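Local coordinates for protein polyketide biosynthesis 3-hydroxy-3-methylglutaryl-ACP synthase PksG (Bacillus subtilis, PDB 4YXT) that catalyses the aldol condensation of an acetyl group carried on an acyl carrier protein with a beta-ketothioester polyketide intermediate during bacillaene biosynthesis, at residues 40-45 against 365-370; 50-55 against 93-98; 85-90 against 377-382; 404-409 against 414-419. The protein carries 1 engineered substitution. All blocks are in the same frame, centred on the assembly; numbering follows the deposited sequence.

Interaction 1: 40-45 against 365-370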
loop_
_atom_site.group_PDB
_atom_site.type_symbol
_atom_site.label_atom_id
_atom_site.label_comp_id
_atom_site.label_asym_id
_atom_site.label_seq_id
_atom_site.Cartn_x
_atom_site.Cartn_y
_atom_site.Cartn_z
ATOM N N LYS A 40 16.463 -5.826 25.487
ATOM C CA LYS A 40 16.105 -6.290 26.846
ATOM C C LYS A 40 14.793 -6.990 26.882
ATOM O O LYS A 40 14.654 -7.948 27.594
ATOM C CB LYS A 40 16.068 -5.138 27.870
ATOM C CG LYS A 40 17.222 -4.149 27.775
ATOM C CD LYS A 40 16.862 -2.815 28.390
ATOM C CE LYS A 40 17.010 -2.831 29.910
ATOM N NZ LYS A 40 16.836 -1.444 30.478
ATOM N N GLU A 41 13.806 -6.503 26.148
ATOM C CA GLU A 41 12.540 -7.155 26.137
ATOM C C GLU A 41 12.048 -7.184 24.715
ATOM O O GLU A 41 12.421 -6.376 23.909
ATOM C CB GLU A 41 11.535 -6.403 27.026
ATOM C CG GLU A 41 12.004 -6.163 28.461
ATOM C CD GLU A 41 11.241 -5.047 29.164
ATOM O OE1 GLU A 41 10.913 -4.025 28.521
ATOM O OE2 GLU A 41 10.977 -5.170 30.375
ATOM N N LYS A 42 11.239 -8.174 24.408
ATOM C CA LYS A 42 10.466 -8.152 23.175
ATOM C C LYS A 42 9.007 -8.369 23.545
ATOM O O LYS A 42 8.714 -9.216 24.403
ATOM C CB LYS A 42 10.964 -9.206 22.201
ATOM C CG LYS A 42 10.870 -10.665 22.670
ATOM C CD LYS A 42 11.381 -11.543 21.535
ATOM C CE LYS A 42 10.906 -12.982 21.662
ATOM N NZ LYS A 42 11.086 -13.672 20.350
ATOM N N ALA A 43 8.111 -7.589 22.940
ATOM C CA ALA A 43 6.696 -7.901 22.961
ATOM C C ALA A 43 6.440 -9.212 22.258
ATOM O O ALA A 43 7.117 -9.538 21.293
ATOM C CB ALA A 43 5.924 -6.799 22.263
ATOM N N VAL A 44 5.450 -9.975 22.720
ATOM C CA VAL A 44 5.056 -11.236 22.067
ATOM C C VAL A 44 3.525 -11.226 21.837
ATOM O O VAL A 44 2.724 -11.189 22.792
ATOM C CB VAL A 44 5.497 -12.476 22.875
ATOM C CG1 VAL A 44 5.209 -13.777 22.108
ATOM C CG2 VAL A 44 6.974 -12.398 23.254
ATOM N N ALA A 45 3.120 -11.179 20.564
ATOM C CA ALA A 45 1.712 -11.247 20.205
ATOM C C ALA A 45 1.117 -12.610 20.621
ATOM O O ALA A 45 1.691 -13.670 20.346
ATOM C CB ALA A 45 1.523 -11.048 18.704
ATOM N N GLU A 365 8.271 -21.459 29.772
ATOM C CA GLU A 365 7.338 -22.521 29.449
ATOM C C GLU A 365 6.175 -21.884 28.678
ATOM O O GLU A 365 5.757 -22.424 27.660
ATOM C CB GLU A 365 6.877 -23.330 30.680
ATOM C CG GLU A 365 7.308 -24.810 30.673
ATOM C CD GLU A 365 8.688 -25.096 31.299
ATOM O OE1 GLU A 365 9.290 -24.168 31.893
ATOM O OE2 GLU A 365 9.182 -26.261 31.211
ATOM N N GLU A 366 5.671 -20.737 29.136
ATOM C CA GLU A 366 4.602 -20.054 28.377
ATOM C C GLU A 366 5.036 -19.690 26.950
ATOM O O GLU A 366 4.294 -19.896 25.993
ATOM C CB GLU A 366 4.121 -18.794 29.107
ATOM C CG GLU A 366 3.206 -19.094 30.278
ATOM C CD GLU A 366 3.020 -17.923 31.213
ATOM O OE1 GLU A 366 3.972 -17.170 31.476
ATOM O OE2 GLU A 366 1.908 -17.769 31.719
ATOM N N TYR A 367 6.256 -19.190 26.822
ATOM C CA TYR A 367 6.737 -18.657 25.569
ATOM C C TYR A 367 7.069 -19.782 24.563
ATOM O O TYR A 367 6.812 -19.651 23.359
ATOM C CB TYR A 367 7.928 -17.735 25.824
ATOM C CG TYR A 367 8.644 -17.378 24.555
ATOM C CD1 TYR A 367 8.081 -16.475 23.638
ATOM C CD2 TYR A 367 9.857 -17.954 24.244
ATOM C CE1 TYR A 367 8.724 -16.165 22.461
ATOM C CE2 TYR A 367 10.501 -17.653 23.064
ATOM C CZ TYR A 367 9.926 -16.760 22.175
ATOM O OH TYR A 367 10.599 -16.462 21.018
ATOM N N GLU A 368 7.597 -20.897 25.063
ATOM C CA GLU A 368 7.942 -22.051 24.223
ATOM C C GLU A 368 6.678 -22.764 23.707
ATOM O O GLU A 368 6.715 -23.483 22.690
ATOM C CB GLU A 368 8.831 -23.024 25.021
ATOM C CG GLU A 368 9.638 -24.027 24.200
ATOM C CD GLU A 368 10.993 -23.498 23.743
ATOM O OE1 GLU A 368 11.766 -22.989 24.588
ATOM O OE2 GLU A 368 11.288 -23.614 22.533
ATOM N N LEU A 369 5.561 -22.563 24.409
ATOM C CA LEU A 369 4.278 -23.120 23.982
ATOM C C LEU A 369 3.746 -22.332 22.789
ATOM O O LEU A 369 3.138 -22.905 21.887
ATOM C CB LEU A 369 3.267 -23.113 25.138
ATOM C CG LEU A 369 2.274 -24.280 25.324
ATOM C CD1 LEU A 369 0.868 -23.901 24.882
ATOM C CD2 LEU A 369 2.718 -25.581 24.661
ATOM N N LEU A 370 3.988 -21.023 22.776
ATOM C CA LEU A 370 3.572 -20.176 21.651
ATOM C C LEU A 370 4.576 -20.226 20.483
ATOM O O LEU A 370 4.176 -20.472 19.358
ATOM C CB LEU A 370 3.383 -18.731 22.103
ATOM C CG LEU A 370 2.511 -18.503 23.324
ATOM C CD1 LEU A 370 2.870 -17.148 23.920
ATOM C CD2 LEU A 370 1.035 -18.595 22.983
#
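K42 and Y367 meet at about a right angle, the amine of the lysine reaching the phenol of the tyrosine. K42 NZ donates a hydrogen bond of 2.9 Å to Y367 OH, and the same amine also bonds to the backbone oxygen of E165. The lysine chain leaves the strand with CG between the backbone N and the carbonyl carbon (chi1 61°) and then runs extended, which carries its amine across to the helix. K42 CE follows, 3.6 Å from Y367 OH. Y367 comes the other way: CG anti to the backbone N (chi1 168°) swings the ring off the helix toward the strand. Its hydroxyl is also bonded by E165 OE2, whose negative charge would probably favour the protonated amine. Beside this polar pair the contact is apolar. V44 CG1 lies at the ring edge, close to its plane and 4.2 Å from Y367 CD1, and it reaches L370 CD1 more loosely at 4.5 Å. Strand 41-43 is an outer strand of a small mixed sheet whose middle strand is 16-19. L18 of that strand touches both V44 and Y367, while helix 20-27 packs on the tyrosine through L23.

Interaction 2: 50-55 against 93-98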
loop_
_atom_site.group_PDB
_atom_site.type_symbol
_atom_site.label_atom_id
_atom_site.label_comp_id
_atom_site.label_asym_id
_atom_site.label_seq_id
_atom_site.Cartn_x
_atom_site.Cartn_y
_atom_site.Cartn_z
ATOM N N ASP A 50 -3.916 -9.671 16.753
ATOM C CA ASP A 50 -3.529 -9.657 15.373
ATOM C C ASP A 50 -3.144 -8.220 15.024
ATOM O O ASP A 50 -3.102 -7.372 15.893
ATOM C CB ASP A 50 -4.638 -10.245 14.510
ATOM C CG ASP A 50 -5.796 -9.319 14.313
ATOM O OD1 ASP A 50 -5.782 -8.172 14.805
ATOM O OD2 ASP A 50 -6.693 -9.754 13.572
ATOM N N PRO A 51 -2.779 -7.956 13.770
ATOM C CA PRO A 51 -2.473 -6.526 13.477
ATOM C C PRO A 51 -3.592 -5.511 13.612
ATOM O O PRO A 51 -3.312 -4.303 13.722
ATOM C CB PRO A 51 -1.999 -6.577 12.034
ATOM C CG PRO A 51 -1.455 -7.969 11.903
ATOM C CD PRO A 51 -2.328 -8.858 12.706
ATOM N N VAL A 52 -4.831 -5.938 13.475
ATOM C CA VAL A 52 -5.980 -5.057 13.765
ATOM C C VAL A 52 -6.030 -4.693 15.261
ATOM O O VAL A 52 -6.074 -3.522 15.641
ATOM C CB VAL A 52 -7.305 -5.734 13.376
ATOM C CG1 VAL A 52 -8.459 -4.805 13.708
ATOM C CG2 VAL A 52 -7.263 -6.116 11.879
ATOM N N THR A 53 -5.942 -5.703 16.109
ATOM C CA THR A 53 -5.981 -5.454 17.530
ATOM C C THR A 53 -4.843 -4.548 17.899
ATOM O O THR A 53 -5.044 -3.595 18.656
ATOM C CB THR A 53 -5.946 -6.750 18.378
ATOM O OG1 THR A 53 -4.673 -7.396 18.256
ATOM C CG2 THR A 53 -7.067 -7.718 17.929
ATOM N N PHE A 54 -3.662 -4.835 17.336
ATOM C CA PHE A 54 -2.456 -4.083 17.686
ATOM C C PHE A 54 -2.627 -2.659 17.223
ATOM O O PHE A 54 -2.299 -1.775 17.988
ATOM C CB PHE A 54 -1.170 -4.667 17.076
ATOM C CG PHE A 54 -0.398 -5.546 18.000
ATOM C CD1 PHE A 54 -0.880 -6.770 18.361
ATOM C CD2 PHE A 54 0.836 -5.135 18.504
ATOM C CE1 PHE A 54 -0.160 -7.596 19.234
ATOM C CE2 PHE A 54 1.571 -5.936 19.370
ATOM C CZ PHE A 54 1.068 -7.171 19.742
ATOM N N GLY A 55 -3.170 -2.454 16.000
ATOM C CA GLY A 55 -3.407 -1.104 15.459
ATOM C C GLY A 55 -4.506 -0.302 16.194
ATOM O O GLY A 55 -4.350 0.908 16.456
ATOM N N THR A 93 -9.851 -1.675 6.808
ATOM C CA THR A 93 -11.288 -1.883 6.869
ATOM C C THR A 93 -11.779 -2.184 8.325
ATOM O O THR A 93 -12.690 -1.520 8.861
ATOM C CB THR A 93 -11.715 -2.982 5.887
ATOM O OG1 THR A 93 -11.148 -4.247 6.270
ATOM C CG2 THR A 93 -11.308 -2.648 4.404
ATOM N N TYR A 94 -11.149 -3.165 8.967
ATOM C CA TYR A 94 -11.412 -3.502 10.371
ATOM C C TYR A 94 -11.027 -2.384 11.338
ATOM O O TYR A 94 -11.786 -2.081 12.252
ATOM C CB TYR A 94 -10.620 -4.754 10.750
ATOM C CG TYR A 94 -11.152 -6.034 10.133
ATOM C CD1 TYR A 94 -12.445 -6.453 10.416
ATOM C CD2 TYR A 94 -10.396 -6.791 9.262
ATOM C CE1 TYR A 94 -12.950 -7.596 9.890
ATOM C CE2 TYR A 94 -10.891 -7.960 8.725
ATOM C CZ TYR A 94 -12.174 -8.364 9.056
ATOM O OH TYR A 94 -12.737 -9.538 8.567
ATOM N N ILE A 95 -9.851 -1.764 11.147
ATOM C CA ILE A 95 -9.436 -0.679 12.023
ATOM C C ILE A 95 -10.463 0.449 11.990
ATOM O O ILE A 95 -10.846 0.970 13.003
ATOM C CB ILE A 95 -8.096 -0.043 11.646
ATOM C CG1 ILE A 95 -6.949 -1.040 11.610
ATOM C CG2 ILE A 95 -7.752 1.066 12.590
ATOM C CD1 ILE A 95 -7.009 -2.004 12.709
ATOM N N HIS A 96 -10.893 0.815 10.799
ATOM C CA HIS A 96 -11.903 1.842 10.627
ATOM C C HIS A 96 -13.230 1.554 11.388
ATOM O O HIS A 96 -13.785 2.423 12.059
ATOM C CB HIS A 96 -12.161 1.987 9.129
ATOM C CG HIS A 96 -13.279 2.892 8.794
ATOM N ND1 HIS A 96 -13.088 4.227 8.510
ATOM C CD2 HIS A 96 -14.603 2.666 8.682
ATOM C CE1 HIS A 96 -14.249 4.790 8.243
ATOM N NE2 HIS A 96 -15.179 3.861 8.319
ATOM N N GLU A 97 -13.725 0.335 11.267
ATOM C CA GLU A 97 -14.961 -0.071 11.926
ATOM C C GLU A 97 -14.849 0.051 13.450
ATOM O O GLU A 97 -15.697 0.622 14.117
ATOM C CB GLU A 97 -15.279 -1.534 11.514
ATOM C CG GLU A 97 -16.471 -2.205 12.214
ATOM C CD GLU A 97 -17.833 -1.658 11.779
ATOM O OE1 GLU A 97 -17.882 -0.574 11.166
ATOM O OE2 GLU A 97 -18.869 -2.313 12.054
ATOM N N TYR A 98 -13.817 -0.519 14.035
ATOM C CA TYR A 98 -13.761 -0.570 15.495
ATOM C C TYR A 98 -13.271 0.736 16.107
ATOM O O TYR A 98 -13.395 0.933 17.317
ATOM C CB TYR A 98 -12.917 -1.758 15.947
ATOM C CG TYR A 98 -13.605 -3.081 15.746
ATOM C CD1 TYR A 98 -13.507 -3.751 14.544
ATOM C CD2 TYR A 98 -14.358 -3.659 16.772
ATOM C CE1 TYR A 98 -14.160 -4.957 14.327
ATOM C CE2 TYR A 98 -15.009 -4.877 16.577
ATOM C CZ TYR A 98 -14.904 -5.516 15.350
ATOM O OH TYR A 98 -15.516 -6.710 15.149
#
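Segments 51-55 and 93-98, parts of helices 51-64 and 91-99, run in roughly the same direction, their axes 9.4 Å apart at closest and inclined at 44°, with V52 and I95 nearest each other at 5.8 Å between CA atoms. V52 carries the contact. Its CG1, anti to the backbone N (chi1 179°), presses on the end of I95, 3.3 Å from I95 CD1, tighter than usual for two carbons. The two side chains overlap while pointing opposite ways. The same methyl is 3.7 Å from Y94 CB, and CG2 lies beside that CB too, oblique to the ring. The phenol OH pairs with the backbone N of R414 and with H413. D50 is the N-cap: its OD1 accepts from T53 N at 2.8 Å, and D50 N donates back to T53 OG1 (163°). This capping box opens a helix of the thiolase-like fold close to the active site, P51 lying about 9 Å, side chain to side chain, from A82, the engineered position of a probable proton donor/acceptor; helix 91-99 also packs on the second subunit.

Interaction 3: 85-90 against 377-382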
loop_
_atom_site.group_PDB
_atom_site.type_symbol
_atom_site.label_atom_id
_atom_site.label_comp_id
_atom_site.label_asym_id
_atom_site.label_seq_id
_atom_site.Cartn_x
_atom_site.Cartn_y
_atom_site.Cartn_z
ATOM N N ILE A 85 -3.481 -9.579 6.338
ATOM C CA ILE A 85 -4.512 -10.543 6.730
ATOM C C ILE A 85 -5.155 -11.166 5.494
ATOM O O ILE A 85 -5.889 -12.122 5.585
ATOM C CB ILE A 85 -5.539 -9.748 7.604
ATOM C CG1 ILE A 85 -5.628 -10.392 8.962
ATOM C CG2 ILE A 85 -6.828 -9.382 6.876
ATOM C CD1 ILE A 85 -4.252 -10.411 9.633
ATOM N N ASP A 86 -4.932 -10.543 4.343
ATOM C CA ASP A 86 -5.657 -10.874 3.147
ATOM C C ASP A 86 -4.848 -10.396 1.988
ATOM O O ASP A 86 -4.204 -9.369 2.089
ATOM C CB ASP A 86 -6.988 -10.151 3.151
ATOM C CG ASP A 86 -7.988 -10.788 2.253
ATOM O OD1 ASP A 86 -8.508 -11.861 2.674
ATOM O OD2 ASP A 86 -8.272 -10.245 1.122
ATOM N N PHE A 87 -4.906 -11.081 0.867
ATOM C CA PHE A 87 -4.275 -10.539 -0.341
ATOM C C PHE A 87 -4.894 -9.232 -0.856
ATOM O O PHE A 87 -4.168 -8.443 -1.475
ATOM C CB PHE A 87 -4.151 -11.607 -1.434
ATOM C CG PHE A 87 -2.986 -12.516 -1.188
ATOM C CD1 PHE A 87 -3.051 -13.477 -0.175
ATOM C CD2 PHE A 87 -1.798 -12.328 -1.854
ATOM C CE1 PHE A 87 -1.948 -14.261 0.115
ATOM C CE2 PHE A 87 -0.691 -13.116 -1.569
ATOM C CZ PHE A 87 -0.772 -14.099 -0.603
ATOM N N GLY A 88 -6.187 -9.017 -0.586
ATOM C CA GLY A 88 -6.931 -7.866 -1.093
ATOM C C GLY A 88 -7.529 -6.972 -0.019
ATOM O O GLY A 88 -7.329 -5.766 -0.008
ATOM N N LYS A 89 -8.263 -7.572 0.902
ATOM C CA LYS A 89 -8.870 -6.842 2.005
ATOM C C LYS A 89 -7.816 -6.293 2.986
ATOM O O LYS A 89 -7.088 -7.034 3.651
ATOM C CB LYS A 89 -9.852 -7.743 2.731
ATOM C CG LYS A 89 -10.819 -7.030 3.656
ATOM C CD LYS A 89 -11.653 -8.092 4.364
ATOM C CE LYS A 89 -12.552 -7.530 5.452
ATOM N NZ LYS A 89 -13.605 -6.655 4.887
ATOM N N SER A 90 -7.736 -4.974 3.079
ATOM C CA SER A 90 -6.776 -4.393 3.966
ATOM C C SER A 90 -7.175 -4.340 5.450
ATOM O O SER A 90 -8.342 -4.283 5.838
ATOM C CB SER A 90 -6.417 -2.951 3.526
ATOM O OG SER A 90 -7.439 -2.091 3.870
ATOM N N VAL A 377 -3.692 -19.684 14.729
ATOM C CA VAL A 377 -4.301 -18.686 13.860
ATOM C C VAL A 377 -3.333 -18.410 12.693
ATOM O O VAL A 377 -2.686 -17.390 12.598
ATOM C CB VAL A 377 -4.804 -17.453 14.619
ATOM C CG1 VAL A 377 -5.553 -16.537 13.666
ATOM C CG2 VAL A 377 -5.734 -17.877 15.746
ATOM N N ARG A 378 -3.267 -19.389 11.811
ATOM C CA ARG A 378 -2.444 -19.339 10.628
ATOM C C ARG A 378 -3.150 -18.402 9.649
ATOM O O ARG A 378 -4.387 -18.226 9.700
ATOM C CB ARG A 378 -2.286 -20.750 10.048
ATOM N N PHE A 379 -2.347 -17.822 8.761
ATOM C CA PHE A 379 -2.796 -16.800 7.826
ATOM C C PHE A 379 -4.081 -17.128 7.052
ATOM O O PHE A 379 -4.952 -16.284 6.895
ATOM C CB PHE A 379 -1.680 -16.453 6.854
ATOM C CG PHE A 379 -2.155 -15.739 5.640
ATOM C CD1 PHE A 379 -2.436 -16.441 4.469
ATOM C CD2 PHE A 379 -2.336 -14.382 5.667
ATOM C CE1 PHE A 379 -2.891 -15.780 3.341
ATOM C CE2 PHE A 379 -2.787 -13.707 4.532
ATOM C CZ PHE A 379 -3.042 -14.397 3.368
ATOM N N GLY A 380 -4.254 -18.317 6.552
ATOM C CA GLY A 380 -5.508 -18.492 5.835
ATOM C C GLY A 380 -6.709 -18.988 6.633
ATOM O O GLY A 380 -7.673 -19.443 6.055
ATOM N N THR A 381 -6.659 -18.948 7.953
ATOM C CA THR A 381 -7.721 -19.559 8.783
ATOM C C THR A 381 -9.147 -19.103 8.428
ATOM O O THR A 381 -9.436 -17.905 8.401
ATOM C CB THR A 381 -7.437 -19.296 10.276
ATOM O OG1 THR A 381 -6.146 -19.814 10.615
ATOM C CG2 THR A 381 -8.501 -19.892 11.181
ATOM N N ARG A 382 -10.034 -20.071 8.182
ATOM C CA ARG A 382 -11.407 -19.825 7.775
ATOM C C ARG A 382 -12.393 -19.771 8.947
ATOM O O ARG A 382 -13.253 -18.866 9.012
ATOM C CB ARG A 382 -11.849 -20.920 6.834
ATOM C CG ARG A 382 -13.160 -20.628 6.107
ATOM C CD ARG A 382 -13.884 -21.920 5.743
ATOM N NE ARG A 382 -14.280 -21.949 4.341
ATOM C CZ ARG A 382 -13.571 -22.504 3.362
ATOM N NH1 ARG A 382 -12.396 -23.103 3.602
ATOM N NH2 ARG A 382 -14.053 -22.476 2.127
#
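F379 reaches across to the loop 85-90 with its ring, whose far rim does the touching. From CB the side chain sets out with CG anti to the backbone N (chi1 163°), bringing the ring forward from a type I turn. One rim atom, F379 CE2, lies 3.6 Å from the backbone carbon I85 C and 3.8 Å from D86 N. At the tip, F379 CZ comes to 3.4 Å from F87 CE1, and F379 CE1 is next to the same F87 atom. The two rings touch through rim atoms, nearly perpendicular (81°) and without stacking. The loop is held by D86 OD2, which takes G88 N at 3.0 Å in an Asx turn and K89 N at 2.7 Å in an Asx motif, from opposite faces of the carboxylate plane; it also accepts from R203 N of the second subunit. In the partner loop T381 N bonds to R378 O. The contact thus joins two loops, one leading from strand 74-80 to helix 91-99 and the other from helix 364-370 to strand 384-385, at the border with the second subunit, where F379 of that subunit also meets F87 edge-to-face.

Interaction 4: 404-409 against 414-419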
loop_
_atom_site.group_PDB
_atom_site.type_symbol
_atom_site.label_atom_id
_atom_site.label_comp_id
_atom_site.label_asym_id
_atom_site.label_seq_id
_atom_site.Cartn_x
_atom_site.Cartn_y
_atom_site.Cartn_z
ATOM N N LEU A 404 -8.886 -4.274 22.379
ATOM C CA LEU A 404 -9.552 -5.092 21.402
ATOM C C LEU A 404 -8.877 -6.405 21.333
ATOM O O LEU A 404 -7.660 -6.491 21.401
ATOM C CB LEU A 404 -9.516 -4.458 20.023
ATOM C CG LEU A 404 -10.607 -4.956 19.071
ATOM C CD1 LEU A 404 -11.978 -4.500 19.546
ATOM C CD2 LEU A 404 -10.418 -4.453 17.634
ATOM N N PHE A 405 -9.654 -7.449 21.147
ATOM C CA PHE A 405 -9.086 -8.777 20.970
ATOM C C PHE A 405 -9.836 -9.529 19.919
ATOM O O PHE A 405 -10.995 -9.251 19.703
ATOM C CB PHE A 405 -9.087 -9.547 22.295
ATOM C CG PHE A 405 -8.084 -9.030 23.256
ATOM C CD1 PHE A 405 -6.723 -9.185 22.991
ATOM C CD2 PHE A 405 -8.474 -8.341 24.389
ATOM C CE1 PHE A 405 -5.775 -8.660 23.840
ATOM C CE2 PHE A 405 -7.522 -7.829 25.252
ATOM C CZ PHE A 405 -6.174 -7.992 24.982
ATOM N N LEU A 406 -9.148 -10.454 19.258
ATOM C CA LEU A 406 -9.749 -11.293 18.251
ATOM C C LEU A 406 -10.523 -12.365 18.997
ATOM O O LEU A 406 -9.948 -13.118 19.782
ATOM C CB LEU A 406 -8.664 -11.962 17.397
ATOM C CG LEU A 406 -9.055 -12.927 16.282
ATOM C CD1 LEU A 406 -10.077 -12.381 15.292
ATOM C CD2 LEU A 406 -7.824 -13.392 15.509
ATOM N N GLU A 407 -11.820 -12.434 18.737
ATOM C CA GLU A 407 -12.701 -13.361 19.414
ATOM C C GLU A 407 -12.887 -14.625 18.577
ATOM O O GLU A 407 -12.963 -15.710 19.108
ATOM C CB GLU A 407 -14.047 -12.663 19.640
ATOM C CG GLU A 407 -15.022 -13.346 20.601
ATOM C CD GLU A 407 -16.480 -13.057 20.268
ATOM O OE1 GLU A 407 -16.826 -12.965 19.056
ATOM O OE2 GLU A 407 -17.286 -12.937 21.218
ATOM N N GLU A 408 -12.974 -14.469 17.256
ATOM C CA GLU A 408 -13.341 -15.569 16.393
ATOM C C GLU A 408 -13.202 -15.184 14.919
ATOM O O GLU A 408 -13.362 -14.029 14.564
ATOM C CB GLU A 408 -14.812 -15.903 16.651
ATOM C CG GLU A 408 -15.289 -17.234 16.086
ATOM C CD GLU A 408 -16.768 -17.213 15.716
ATOM O OE1 GLU A 408 -17.513 -16.337 16.229
ATOM O OE2 GLU A 408 -17.179 -18.074 14.899
ATOM N N ILE A 409 -12.993 -16.173 14.065
ATOM C CA ILE A 409 -13.093 -15.987 12.608
ATOM C C ILE A 409 -14.165 -16.951 12.128
ATOM O O ILE A 409 -14.089 -18.144 12.431
ATOM C CB ILE A 409 -11.738 -16.240 11.907
ATOM C CG1 ILE A 409 -10.633 -15.456 12.599
ATOM C CG2 ILE A 409 -11.774 -15.892 10.428
ATOM C CD1 ILE A 409 -9.242 -15.695 12.048
ATOM N N ARG A 414 -13.343 -11.826 10.446
ATOM C CA ARG A 414 -12.815 -11.663 11.795
ATOM C C ARG A 414 -13.691 -10.830 12.710
ATOM O O ARG A 414 -14.051 -9.699 12.385
ATOM C CB ARG A 414 -11.430 -11.024 11.779
ATOM C CG ARG A 414 -10.488 -11.752 10.897
ATOM C CD ARG A 414 -9.069 -11.371 11.140
ATOM N NE ARG A 414 -8.209 -12.306 10.461
ATOM C CZ ARG A 414 -7.003 -12.638 10.883
ATOM N NH1 ARG A 414 -6.525 -12.134 12.002
ATOM N NH2 ARG A 414 -6.285 -13.509 10.197
ATOM N N LYS A 415 -13.964 -11.352 13.902
ATOM C CA LYS A 415 -14.781 -10.595 14.823
ATOM C C LYS A 415 -14.042 -10.317 16.100
ATOM O O LYS A 415 -13.428 -11.202 16.665
ATOM C CB LYS A 415 -16.100 -11.320 15.029
ATOM C CG LYS A 415 -16.858 -11.482 13.693
ATOM C CD LYS A 415 -17.938 -12.536 13.775
ATOM C CE LYS A 415 -18.916 -12.232 14.912
ATOM N NZ LYS A 415 -19.276 -13.518 15.560
ATOM N N TYR A 416 -14.064 -9.047 16.510
ATOM C CA TYR A 416 -13.305 -8.580 17.637
ATOM C C TYR A 416 -14.237 -8.194 18.781
ATOM O O TYR A 416 -15.411 -8.087 18.614
ATOM C CB TYR A 416 -12.372 -7.420 17.239
ATOM C CG TYR A 416 -11.439 -7.795 16.101
ATOM C CD1 TYR A 416 -10.151 -8.187 16.342
ATOM C CD2 TYR A 416 -11.882 -7.758 14.765
ATOM C CE1 TYR A 416 -9.305 -8.554 15.289
ATOM C CE2 TYR A 416 -11.052 -8.107 13.714
ATOM C CZ TYR A 416 -9.767 -8.500 13.976
ATOM O OH TYR A 416 -8.963 -8.852 12.944
ATOM N N ARG A 417 -13.670 -8.014 19.954
ATOM C CA ARG A 417 -14.438 -7.722 21.160
ATOM C C ARG A 417 -13.610 -6.836 22.078
ATOM O O ARG A 417 -12.379 -6.995 22.168
ATOM C CB ARG A 417 -14.740 -9.039 21.862
ATOM C CG ARG A 417 -15.616 -8.945 23.099
ATOM C CD ARG A 417 -15.537 -10.264 23.860
ATOM N NE ARG A 417 -16.409 -10.270 25.035
ATOM C CZ ARG A 417 -16.793 -11.366 25.686
ATOM N NH1 ARG A 417 -16.390 -12.561 25.276
ATOM N NH2 ARG A 417 -17.593 -11.270 26.743
ATOM N N TRP A 418 -14.294 -5.936 22.767
ATOM C CA TRP A 418 -13.698 -5.086 23.772
ATOM C C TRP A 418 -13.609 -5.819 25.114
ATOM O O TRP A 418 -14.515 -6.518 25.498
ATOM C CB TRP A 418 -14.532 -3.835 23.935
ATOM C CG TRP A 418 -14.530 -3.028 22.734
ATOM C CD1 TRP A 418 -15.550 -2.881 21.846
ATOM C CD2 TRP A 418 -13.433 -2.256 22.223
ATOM N NE1 TRP A 418 -15.165 -2.029 20.827
ATOM C CE2 TRP A 418 -13.868 -1.643 21.037
ATOM C CE3 TRP A 418 -12.128 -2.011 22.669
ATOM C CZ2 TRP A 418 -13.040 -0.793 20.285
ATOM C CZ3 TRP A 418 -11.311 -1.208 21.921
ATOM C CH2 TRP A 418 -11.766 -0.592 20.739
ATOM N N ILE A 419 -12.496 -5.679 25.814
ATOM C CA ILE A 419 -12.320 -6.320 27.110
ATOM C C ILE A 419 -11.595 -5.372 28.046
ATOM O O ILE A 419 -10.760 -4.563 27.594
ATOM C CB ILE A 419 -11.555 -7.646 26.966
ATOM C CG1 ILE A 419 -12.422 -8.630 26.179
ATOM C CG2 ILE A 419 -11.167 -8.207 28.340
ATOM C CD1 ILE A 419 -11.823 -9.988 25.929
#
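L404 and W418 face each other with a methyl over an indole: L404 CD1 sits 3.7 Å from the centroid of the six-membered ring, only 9° off its normal. With CG anti to the backbone N (chi1 -158°) the leucine also lays CD2 against Y416, 3.6 Å from Y416 CB, with CG as close. L406 takes a like conformation (chi1 179°), and its CD1 stands over a face of the Y416 ring, displaced toward the rim. I409 CD1 lies over one face of the R414 guanidinium, offset toward its rim, 3.9 Å from R414 NE; the two side chains run alongside. The arginine runs extended to D50, with which it forms a salt bridge, and the hydroxyl of Y416 bonds to the same carboxylate. The other face of the sheet is more polar beyond the F405–I419 contact. K415, bent near its end, brings NZ to E408 OE1 in a salt bridge of 3.4 Å whose hydrogen bond is weak. E407 N and, weakly, E408 N bond to K415 O, while K415 N donates to E408 O at 2.8 Å. E407 and E408 opposite K415 form a classic beta bulge in the antiparallel hairpin 403-410/413-419, whose Y416 and W418 pack on helix 51-64.

In the fold
Interaction 2 is the buried one, an all-apolar meeting of helices, whereas interactions 1, 3 and 4 are partly buried and farther from the centre of the chain. Interactions 2 and 4 are tied through D50 of the capping box by a salt bridge to R414 and a hydrogen bond to Y416, joining a helix of the N-terminal half to the C-terminal hairpin. Interaction 3 touches both, I85 packing on P51 and R414. Interactions 2 and 3 both touch the second subunit; no other chain reaches interactions 1 and 4. Interaction 1 touches interaction 2 through A45 and F54. Chemistry follows place: one amine–phenol bond in interaction 1, ring rims in interaction 3, and backbone pairing with CH-pi contacts on one face and charges on the other in interaction 4.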